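Putative oxidoreductase (Bacteroides fragilis NCTC 9343, PDB 3EOF) binds flavin mononucleotide at sites shared by its two subunits and is probably an oxidoreductase of the nitroreductase family, still without an established substrate. Local coordinates at residues K7-I12 with L126-L131; C78-R83 with E149-I154. All blocks are in the same frame, centred on the assembly; numbering follows the deposited sequence.

Contact 1: K7-I12 with L126-L131; sequences KNRRTI and LGICYL. With FMN (flavin mononucleotide), chain C.
Thr-11 and Ile-12 meet Cys-129 and Gly-127 of strand 127-131, outermost within the chain in the central antiparallel sheet of the nitroreductase fold, where an arginine-rich loop receives the phosphate of FMN. Thr-11 faces two ways. With OG1 beside the backbone N (chi1 -73°), CG2 falls anti to that N and packs at 3.5 Å on SG of Cys-129, while OG1 donates to FMN O1P. Threonine suits this place because one branch is an apolar methyl and the other a hydroxyl. Arg-9 reaches the same oxygen: bent at chi3 (-59°), its chain brings NH1 to FMN O1P at 2.8 Å, and that oxygen lies at the edge of the guanidinium. The Ile-128 side chain crosses the arginine at about a right angle, its CD1 3.8 Å from Arg-9 NH2, and NH2 also forms a salt bridge with Glu-122. A charged guanidinium N-H and a neutral hydroxyl thus both donate to O1P, and Thr-11 N takes FMN O3P. Farther along, CB of Ile-12 rests 3.6 Å from CA of Gly-127, a fit that leaves no room for a side chain at Gly-127. Cys-129 SG stands 3.6 Å from FMN N1. One water links Arg-10 O to Ile-128 N; a second links Thr-11 OG1 to Tyr-130 N. The direct hydrogen bond between the segments runs from Ile-12 N to Ile-128 O, 3.0 Å and nearly straight at 167°.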
ATOM      1  N   LYS A   7       8.590  -5.460  15.544  1.00 26.64           N
ATOM      2  CA  LYS A   7       8.395  -4.753  16.806  1.00 30.06           C
ATOM      3  C   LYS A   7       9.535  -3.759  17.026  1.00 31.74           C
ATOM      4  O   LYS A   7       9.327  -2.644  17.507  1.00 33.27           O
ATOM      5  CB  LYS A   7       8.333  -5.753  17.992  1.00 30.16           C
ATOM      6  CG  LYS A   7       6.990  -6.487  18.117  1.00 32.11           C
ATOM      7  CD  LYS A   7       6.876  -7.509  19.276  1.00 34.35           C
ATOM      8  CE  LYS A   7       5.395  -7.962  19.461  1.00 33.71           C
ATOM      9  NZ  LYS A   7       5.121  -8.811  20.675  1.00 41.86           N
ATOM     10  N   ASN A   8      10.736  -4.192  16.647  1.00 31.12           N
ATOM     11  CA  ASN A   8      11.973  -3.435  16.829  1.00 29.29           C
ATOM     12  C   ASN A   8      12.509  -2.742  15.615  1.00 26.40           C
ATOM     13  O   ASN A   8      13.637  -2.274  15.636  1.00 27.82           O
ATOM     14  CB  ASN A   8      13.017  -4.400  17.376  1.00 27.31           C
ATOM     15  CG  ASN A   8      12.659  -4.831  18.755  1.00 32.52           C
ATOM     16  OD1 ASN A   8      12.472  -3.989  19.632  1.00 36.73           O
ATOM     17  ND2 ASN A   8      12.506  -6.126  18.957  1.00 38.03           N
ATOM     18  N   ARG A   9      11.703  -2.651  14.572  1.00 24.72           N
ATOM     19  CA  ARG A   9      12.146  -2.063  13.342  1.00 24.23           C
ATOM     20  C   ARG A   9      12.226  -0.533  13.444  1.00 25.88           C
ATOM     21  O   ARG A   9      11.556   0.129  14.229  1.00 26.92           O
ATOM     22  CB  ARG A   9      11.254  -2.470  12.140  1.00 26.02           C
ATOM     23  CG  ARG A   9       9.875  -1.742  12.067  1.00 21.45           C
ATOM     24  CD  ARG A   9       9.274  -1.764  10.707  1.00 25.67           C
ATOM     25  NE  ARG A   9      10.163  -1.140   9.763  1.00 22.35           N
ATOM     26  CZ  ARG A   9      10.269   0.175   9.561  1.00 23.37           C
ATOM     27  NH1 ARG A   9       9.502   1.027  10.216  1.00 22.88           N
ATOM     28  NH2 ARG A   9      11.138   0.635   8.681  1.00 21.73           N
ATOM     29  N   ARG A  10      13.097  -0.000  12.627  1.00 26.58           N
ATOM     30  CA  ARG A  10      13.229   1.405  12.504  1.00 27.51           C
ATOM     31  C   ARG A  10      13.784   1.649  11.124  1.00 25.06           C
ATOM     32  O   ARG A  10      14.450   0.780  10.550  1.00 23.51           O
ATOM     33  CB  ARG A  10      14.115   1.953  13.626  1.00 28.58           C
ATOM     34  CG  ARG A  10      15.503   1.466  13.606  1.00 31.15           C
ATOM     35  CD  ARG A  10      16.029   1.412  14.988  1.00 37.40           C
ATOM     36  NE  ARG A  10      15.477   0.293  15.736  1.00 36.54           N
ATOM     37  CZ  ARG A  10      15.548   0.177  17.060  1.00 42.14           C
ATOM     38  NH1 ARG A  10      16.122   1.128  17.790  1.00 41.56           N
ATOM     39  NH2 ARG A  10      15.015  -0.871  17.674  1.00 35.43           N
ATOM     40  N   THR A  11      13.500   2.838  10.615  1.00 21.78           N
ATOM     41  CA  THR A  11      13.948   3.258   9.319  1.00 23.58           C
ATOM     42  C   THR A  11      15.459   3.520   9.414  1.00 24.02           C
ATOM     43  O   THR A  11      15.930   4.123  10.378  1.00 22.61           O
ATOM     44  CB  THR A  11      13.188   4.572   8.834  1.00 23.82           C
ATOM     45  OG1 THR A  11      11.844   4.251   8.471  1.00 29.11           O
ATOM     46  CG2 THR A  11      13.835   5.143   7.625  1.00 19.75           C
ATOM     47  N   ILE A  12      16.181   3.101   8.372  1.00 22.14           N
ATOM     48  CA  ILE A  12      17.607   3.248   8.309  1.00 21.62           C
ATOM     49  C   ILE A  12      17.884   4.070   7.092  1.00 21.92           C
ATOM     50  O   ILE A  12      17.406   3.735   5.988  1.00 21.88           O
ATOM     51  CB  ILE A  12      18.323   1.884   8.217  1.00 19.18           C
ATOM     52  CG1 ILE A  12      18.000   1.015   9.452  1.00 20.75           C
ATOM     53  CG2 ILE A  12      19.795   2.106   8.034  1.00 15.12           C
ATOM     54  CD1 ILE A  12      18.519   1.572  10.789  1.00 23.15           C
ATOM     55  N   LEU A 126      18.932  -5.990   6.430  1.00 20.61           N
ATOM     56  CA  LEU A 126      19.105  -4.706   5.724  1.00 19.26           C
ATOM     57  C   LEU A 126      18.279  -3.583   6.384  1.00 22.57           C
ATOM     58  O   LEU A 126      17.439  -3.815   7.246  1.00 23.89           O
ATOM     59  CB  LEU A 126      18.722  -4.864   4.267  1.00 17.51           C
ATOM     60  CG  LEU A 126      19.480  -5.865   3.394  1.00 17.66           C
ATOM     61  CD1 LEU A 126      18.641  -6.323   2.177  1.00 20.71           C
ATOM     62  CD2 LEU A 126      20.814  -5.326   2.945  1.00 26.18           C
ATOM     63  N   GLY A 127      18.576  -2.341   6.013  1.00 23.82           N
ATOM     64  CA  GLY A 127      17.829  -1.204   6.503  1.00 20.44           C
ATOM     65  C   GLY A 127      17.220  -0.558   5.269  1.00 20.08           C
ATOM     66  O   GLY A 127      17.815  -0.513   4.208  1.00 21.21           O
ATOM     67  N   ILE A 128      16.013  -0.070   5.416  1.00 20.73           N
ATOM     68  CA  ILE A 128      15.285   0.542   4.339  1.00 21.57           C
ATOM     69  C   ILE A 128      14.747   1.915   4.801  1.00 22.40           C
ATOM     70  O   ILE A 128      14.670   2.224   5.981  1.00 20.18           O
ATOM     71  CB  ILE A 128      14.101  -0.369   3.870  1.00 21.64           C
ATOM     72  CG1 ILE A 128      13.013  -0.470   4.946  1.00 22.93           C
ATOM     73  CG2 ILE A 128      14.596  -1.827   3.477  1.00 22.96           C
ATOM     74  CD1 ILE A 128      11.990   0.668   5.000  1.00 15.61           C
ATOM     75  N   CYS A 129      14.359   2.707   3.820  1.00 24.06           N
ATOM     76  CA  CYS A 129      13.752   4.002   4.020  1.00 23.52           C
ATOM     77  C   CYS A 129      12.882   4.264   2.805  1.00 23.07           C
ATOM     78  O   CYS A 129      13.325   4.107   1.667  1.00 23.49           O
ATOM     79  CB  CYS A 129      14.793   5.102   4.134  1.00 24.55           C
ATOM     80  SG  CYS A 129      14.071   6.696   4.492  1.00 24.34           S
ATOM     81  N   TYR A 130      11.628   4.620   3.031  1.00 24.04           N
ATOM     82  CA  TYR A 130      10.752   4.966   1.943  1.00 23.78           C
ATOM     83  C   TYR A 130      11.004   6.421   1.644  1.00 25.35           C
ATOM     84  O   TYR A 130      11.314   7.172   2.554  1.00 27.90           O
ATOM     85  CB  TYR A 130       9.306   4.817   2.358  1.00 22.04           C
ATOM     86  CG  TYR A 130       8.749   3.379   2.387  1.00 21.19           C
ATOM     87  CD1 TYR A 130       8.131   2.851   1.274  1.00 26.06           C
ATOM     88  CD2 TYR A 130       8.772   2.620   3.517  1.00 21.10           C
ATOM     89  CE1 TYR A 130       7.554   1.583   1.285  1.00 15.15           C
ATOM     90  CE2 TYR A 130       8.207   1.324   3.533  1.00 17.37           C
ATOM     91  CZ  TYR A 130       7.586   0.835   2.375  1.00 20.67           C
ATOM     92  OH  TYR A 130       7.007  -0.425   2.277  1.00 17.70           O
ATOM     93  N   LEU A 131      10.881   6.806   0.380  1.00 26.55           N
ATOM     94  CA  LEU A 131      10.964   8.206  -0.005  1.00 30.55           C
ATOM     95  C   LEU A 131       9.525   8.584  -0.491  1.00 32.99           C
ATOM     96  O   LEU A 131       8.957   8.012  -1.509  1.00 32.75           O
ATOM     97  CB  LEU A 131      12.043   8.472  -1.059  1.00 28.52           C
ATOM     98  CG  LEU A 131      13.422   7.807  -0.903  1.00 29.12           C
ATOM     99  CD1 LEU A 131      14.198   7.931  -2.217  1.00 26.34           C
ATOM    100  CD2 LEU A 131      14.228   8.344   0.306  1.00 27.55           C
TER
HETATM  101  N1  FMN C 300      11.783   9.190   5.565  1.00 33.36           N
HETATM  102  C2  FMN C 300      12.628  10.187   5.063  1.00 35.43           C
HETATM  103  O2  FMN C 300      13.696  10.463   5.632  1.00 31.38           O
HETATM  104  N3  FMN C 300      12.275  10.920   3.929  1.00 32.31           N
HETATM  105  C4  FMN C 300      11.070  10.701   3.233  1.00 40.49           C
HETATM  106  O4  FMN C 300      10.978  11.073   2.002  1.00 35.07           O
HETATM  107  C4A FMN C 300      10.214   9.692   3.775  1.00 35.71           C
HETATM  108  N5  FMN C 300       9.004   9.420   3.152  1.00 35.20           N
HETATM  109  C5A FMN C 300       8.158   8.419   3.606  1.00 40.60           C
HETATM  110  C6  FMN C 300       6.968   8.206   2.897  1.00 36.95           C
HETATM  111  C7  FMN C 300       6.068   7.235   3.298  1.00 34.24           C
HETATM  112  C7M FMN C 300       4.802   7.080   2.506  1.00 31.24           C
HETATM  113  C8  FMN C 300       6.347   6.469   4.428  1.00 30.00           C
HETATM  114  C8M FMN C 300       5.491   5.278   4.702  1.00 29.62           C
HETATM  115  C9  FMN C 300       7.545   6.677   5.149  1.00 35.91           C
HETATM  116  C9A FMN C 300       8.484   7.664   4.755  1.00 31.66           C
HETATM  117  N10 FMN C 300       9.704   7.939   5.425  1.00 33.30           N
HETATM  118  C10 FMN C 300      10.560   8.942   4.935  1.00 36.13           C
HETATM  119  C1' FMN C 300      10.101   7.237   6.721  1.00 23.93           C
HETATM  120  C2' FMN C 300       9.268   7.804   7.863  1.00 24.82           C
HETATM  121  O2' FMN C 300       9.722   9.137   8.131  1.00 36.23           O
HETATM  122  C3' FMN C 300       9.281   6.889   9.072  1.00 31.32           C
HETATM  123  O3' FMN C 300       8.625   5.632   8.825  1.00 25.00           O
HETATM  124  C4' FMN C 300       8.632   7.537  10.303  1.00 27.01           C
HETATM  125  O4' FMN C 300       9.425   8.602  10.788  1.00 34.24           O
HETATM  126  C5' FMN C 300       8.572   6.541  11.426  1.00 18.34           C
HETATM  127  O5' FMN C 300       9.917   6.077  11.557  1.00 26.25           O
HETATM  128  P   FMN C 300      10.270   4.486  11.629  1.00 38.94           P
HETATM  129  O1P FMN C 300       9.919   3.789  10.297  1.00 20.30           O
HETATM  130  O2P FMN C 300       9.445   3.878  12.733  1.00 30.73           O
HETATM  131  O3P FMN C 300      11.748   4.447  12.045  1.00 32.22           O
HETATM  132  O   HOH W   1      15.137  -0.419   8.232  1.00 29.53           O
HETATM  133  O   HOH W   2      10.818   4.229   5.859  1.00 20.92           O

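Contact 2: C78-R83 with E149-I154; sequences CADFRR and ELVFPI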
ATOM      1  N   CYS A  78       6.657   0.768  -9.033  1.00 24.03           N
ATOM      2  CA  CYS A  78       5.707   1.365  -9.951  1.00 23.79           C
ATOM      3  C   CYS A  78       4.413   0.578 -10.150  1.00 23.18           C
ATOM      4  O   CYS A  78       4.442  -0.659 -10.324  1.00 21.21           O
ATOM      5  CB  CYS A  78       6.365   1.493 -11.326  1.00 26.23           C
ATOM      6  SG  CYS A  78       7.904   2.364 -11.273  1.00 26.53           S
ATOM      7  N   ALA A  79       3.301   1.315 -10.106  1.00 23.79           N
ATOM      8  CA  ALA A  79       1.983   0.816 -10.476  1.00 24.57           C
ATOM      9  C   ALA A  79       2.158   0.520 -11.969  1.00 23.78           C
ATOM     10  O   ALA A  79       2.697   1.328 -12.676  1.00 25.79           O
ATOM     11  CB  ALA A  79       0.926   1.898 -10.249  1.00 22.03           C
ATOM     12  N   ASP A  80       1.737  -0.641 -12.442  1.00 23.52           N
ATOM     13  CA  ASP A  80       1.958  -1.001 -13.847  1.00 22.54           C
ATOM     14  C   ASP A  80       0.786  -1.806 -14.374  1.00 22.01           C
ATOM     15  O   ASP A  80       0.586  -2.970 -14.003  1.00 21.34           O
ATOM     16  CB  ASP A  80       3.264  -1.792 -13.954  1.00 22.93           C
ATOM     17  CG  ASP A  80       3.679  -2.144 -15.379  1.00 27.26           C
ATOM     18  OD1 ASP A  80       2.815  -2.303 -16.235  1.00 23.90           O
ATOM     19  OD2 ASP A  80       4.903  -2.320 -15.615  1.00 22.22           O
ATOM     20  N   PHE A  81      -0.023  -1.139 -15.184  1.00 22.64           N
ATOM     21  CA  PHE A  81      -1.089  -1.798 -15.956  1.00 22.01           C
ATOM     22  C   PHE A  81      -0.638  -2.007 -17.407  1.00 21.19           C
ATOM     23  O   PHE A  81      -1.307  -2.706 -18.173  1.00 22.30           O
ATOM     24  CB  PHE A  81      -2.432  -1.035 -15.901  1.00 20.48           C
ATOM     25  CG  PHE A  81      -3.485  -1.769 -15.151  1.00 24.64           C
ATOM     26  CD1 PHE A  81      -4.027  -2.922 -15.703  1.00 20.13           C
ATOM     27  CD2 PHE A  81      -3.971  -1.315 -13.957  1.00 22.74           C
ATOM     28  CE1 PHE A  81      -5.028  -3.628 -15.048  1.00 31.07           C
ATOM     29  CE2 PHE A  81      -4.976  -1.995 -13.309  1.00 24.47           C
ATOM     30  CZ  PHE A  81      -5.495  -3.166 -13.848  1.00 23.97           C
ATOM     31  N   ARG A  82       0.532  -1.463 -17.747  1.00 19.90           N
ATOM     32  CA  ARG A  82       1.064  -1.550 -19.088  1.00 21.54           C
ATOM     33  C   ARG A  82       1.375  -2.976 -19.487  1.00 21.81           C
ATOM     34  O   ARG A  82       1.015  -3.414 -20.593  1.00 22.39           O
ATOM     35  CB  ARG A  82       2.340  -0.734 -19.220  1.00 21.94           C
ATOM     36  CG  ARG A  82       2.897  -0.776 -20.647  1.00 26.52           C
ATOM     37  CD  ARG A  82       4.007   0.187 -20.793  1.00 26.57           C
ATOM     38  NE  ARG A  82       4.381   0.336 -22.188  1.00 24.95           N
ATOM     39  CZ  ARG A  82       3.857   1.231 -23.015  1.00 28.63           C
ATOM     40  NH1 ARG A  82       2.905   2.068 -22.618  1.00 28.15           N
ATOM     41  NH2 ARG A  82       4.272   1.265 -24.265  1.00 26.83           N
ATOM     42  N   ARG A  83       2.113  -3.680 -18.639  1.00 20.58           N
ATOM     43  CA  ARG A  83       2.425  -5.070 -18.944  1.00 22.97           C
ATOM     44  C   ARG A  83       1.142  -5.874 -19.189  1.00 22.94           C
ATOM     45  O   ARG A  83       1.027  -6.601 -20.193  1.00 23.49           O
ATOM     46  CB  ARG A  83       3.298  -5.684 -17.861  1.00 19.50           C
ATOM     47  CG  ARG A  83       3.667  -7.151 -18.118  1.00 26.24           C
ATOM     48  CD  ARG A  83       4.630  -7.638 -17.070  1.00 23.43           C
ATOM     49  NE  ARG A  83       4.043  -7.405 -15.790  1.00 25.92           N
ATOM     50  CZ  ARG A  83       4.450  -6.556 -14.842  1.00 18.33           C
ATOM     51  NH1 ARG A  83       5.581  -5.893 -14.872  1.00 23.38           N
ATOM     52  NH2 ARG A  83       3.707  -6.475 -13.763  1.00 30.72           N
ATOM     53  N   GLU A 149       3.381   4.923 -20.694  1.00 25.18           N
ATOM     54  CA  GLU A 149       1.982   5.008 -20.345  1.00 24.24           C
ATOM     55  C   GLU A 149       1.515   3.762 -19.564  1.00 24.34           C
ATOM     56  O   GLU A 149       1.976   2.672 -19.806  1.00 24.43           O
ATOM     57  CB  GLU A 149       1.172   5.284 -21.634  1.00 26.08           C
ATOM     58  CG  GLU A 149      -0.312   5.622 -21.438  1.00 37.51           C
ATOM     59  CD  GLU A 149      -0.983   6.133 -22.715  1.00 30.71           C
ATOM     60  OE1 GLU A 149      -0.236   6.676 -23.562  1.00 34.98           O
ATOM     61  OE2 GLU A 149      -2.238   6.007 -22.826  1.00 44.56           O
ATOM     62  N   LEU A 150       0.620   3.975 -18.600  1.00 22.00           N
ATOM     63  CA  LEU A 150       0.089   2.964 -17.691  1.00 22.53           C
ATOM     64  C   LEU A 150       1.104   2.466 -16.654  1.00 23.46           C
ATOM     65  O   LEU A 150       0.905   1.413 -16.007  1.00 24.52           O
ATOM     66  CB  LEU A 150      -0.579   1.831 -18.450  1.00 21.82           C
ATOM     67  CG  LEU A 150      -1.772   2.235 -19.301  1.00 25.82           C
ATOM     68  CD1 LEU A 150      -2.371   0.977 -19.923  1.00 28.04           C
ATOM     69  CD2 LEU A 150      -2.801   3.014 -18.499  1.00 26.37           C
ATOM     70  N   VAL A 151       2.167   3.260 -16.466  1.00 21.86           N
ATOM     71  CA  VAL A 151       3.206   3.018 -15.446  1.00 22.70           C
ATOM     72  C   VAL A 151       3.349   4.328 -14.697  1.00 22.76           C
ATOM     73  O   VAL A 151       3.448   5.383 -15.299  1.00 27.68           O
ATOM     74  CB  VAL A 151       4.578   2.560 -16.000  1.00 24.57           C
ATOM     75  CG1 VAL A 151       5.523   2.236 -14.846  1.00 21.41           C
ATOM     76  CG2 VAL A 151       4.422   1.293 -16.953  1.00 15.53           C
ATOM     77  N   PHE A 152       3.293   4.231 -13.376  1.00 24.04           N
ATOM     78  CA  PHE A 152       3.328   5.366 -12.515  1.00 23.29           C
ATOM     79  C   PHE A 152       4.147   5.025 -11.255  1.00 22.00           C
ATOM     80  O   PHE A 152       3.895   4.002 -10.606  1.00 21.84           O
ATOM     81  CB  PHE A 152       1.862   5.758 -12.145  1.00 23.86           C
ATOM     82  CG  PHE A 152       1.767   7.115 -11.496  1.00 27.09           C
ATOM     83  CD1 PHE A 152       2.117   7.282 -10.165  1.00 23.61           C
ATOM     84  CD2 PHE A 152       1.371   8.221 -12.225  1.00 23.24           C
ATOM     85  CE1 PHE A 152       2.107   8.539  -9.567  1.00 32.48           C
ATOM     86  CE2 PHE A 152       1.351   9.478 -11.639  1.00 29.50           C
ATOM     87  CZ  PHE A 152       1.715   9.628 -10.294  1.00 27.46           C
ATOM     88  N   PRO A 153       5.125   5.875 -10.885  1.00 20.27           N
ATOM     89  CA  PRO A 153       5.919   5.575  -9.703  1.00 18.39           C
ATOM     90  C   PRO A 153       5.130   5.848  -8.437  1.00 19.63           C
ATOM     91  O   PRO A 153       4.558   6.936  -8.274  1.00 19.50           O
ATOM     92  CB  PRO A 153       7.079   6.537  -9.823  1.00 17.48           C
ATOM     93  CG  PRO A 153       6.494   7.725 -10.480  1.00 16.28           C
ATOM     94  CD  PRO A 153       5.552   7.162 -11.496  1.00 17.33           C
ATOM     95  N   ILE A 154       5.024   4.822  -7.590  1.00 20.95           N
ATOM     96  CA  ILE A 154       4.235   4.897  -6.359  1.00 22.75           C
ATOM     97  C   ILE A 154       5.120   5.282  -5.188  1.00 25.08           C
ATOM     98  O   ILE A 154       4.898   6.322  -4.546  1.00 25.06           O
ATOM     99  CB  ILE A 154       3.471   3.561  -6.075  1.00 24.56           C
ATOM    100  CG1 ILE A 154       2.416   3.350  -7.180  1.00 24.77           C
ATOM    101  CG2 ILE A 154       2.751   3.569  -4.705  1.00 20.30           C
ATOM    102  CD1 ILE A 154       1.454   4.497  -7.370  1.00 22.85           C
TER
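Arg-82 reaches across to Glu-149 and Val-151 where two antiparallel neighbours of the central sheet, strands 73-80 and 151-160, meet at their ends and helix 82-89 begins. Its CB lies between Glu-149 O, at 3.5 Å, and Val-151 CG2, at 3.7 Å, the arginine and valine side chains crossing at about a right angle. CG, anti to the backbone N (chi1 -178°), starts an extended chain, and CG and CD run along the same Glu-149 oxygen, with CD 3.4 Å from that O. NE turns to Asp-185 of the second subunit in a salt bridge. NH1 donates to Glu-149 O at 3.0 Å, an oxygen in the guanidinium plane at its edge. Arginine suits the place because its apolar chain can cross the valine methyl while its head serves both a backbone oxygen and the other subunit. On the strands, Ala-79 and Phe-152 form a hydrogen-bonded pair, and the small alanine CB leaves room for Ile-154 CG1 at 3.7 Å. Cys-78, Asp-80 and Val-151 share the other face; there CB of Cys-78 meets Val-151 CG1, and the Asp-80 carboxylate lies alongside the valine. OD1 of Asp-80 accepts from Arg-83 N at 2.9 Å, a capping bond suited to a short acidic side chain, while OD2 bonds to Ser-45. Where the pairing ends, Phe-81 N donates to Leu-150 O at 2.8 Å, with a longer, weak bond from Arg-82 N to the same oxygen.

Overall arrangement
Contacts 1 and 2 have centres 25 Å apart, on opposite sides of the chain's centre, though their nearest atoms come within about 5 Å without touching. They share one sheet: strand 127-131 of contact 1 is an outer strand within the chain and neighbours strand 151-160, which in contact 2 pairs with strand 73-80. Along the chain the segments alternate, 7-12, 78-83, 126-131, 149-154, so the two contacts cross in sequence, all within the nitroreductase fold. Both also touch the second subunit. The sheet therefore connects a flavin-binding outer strand with the ends of the two inner strands, in keeping with FMN sites built from both chains.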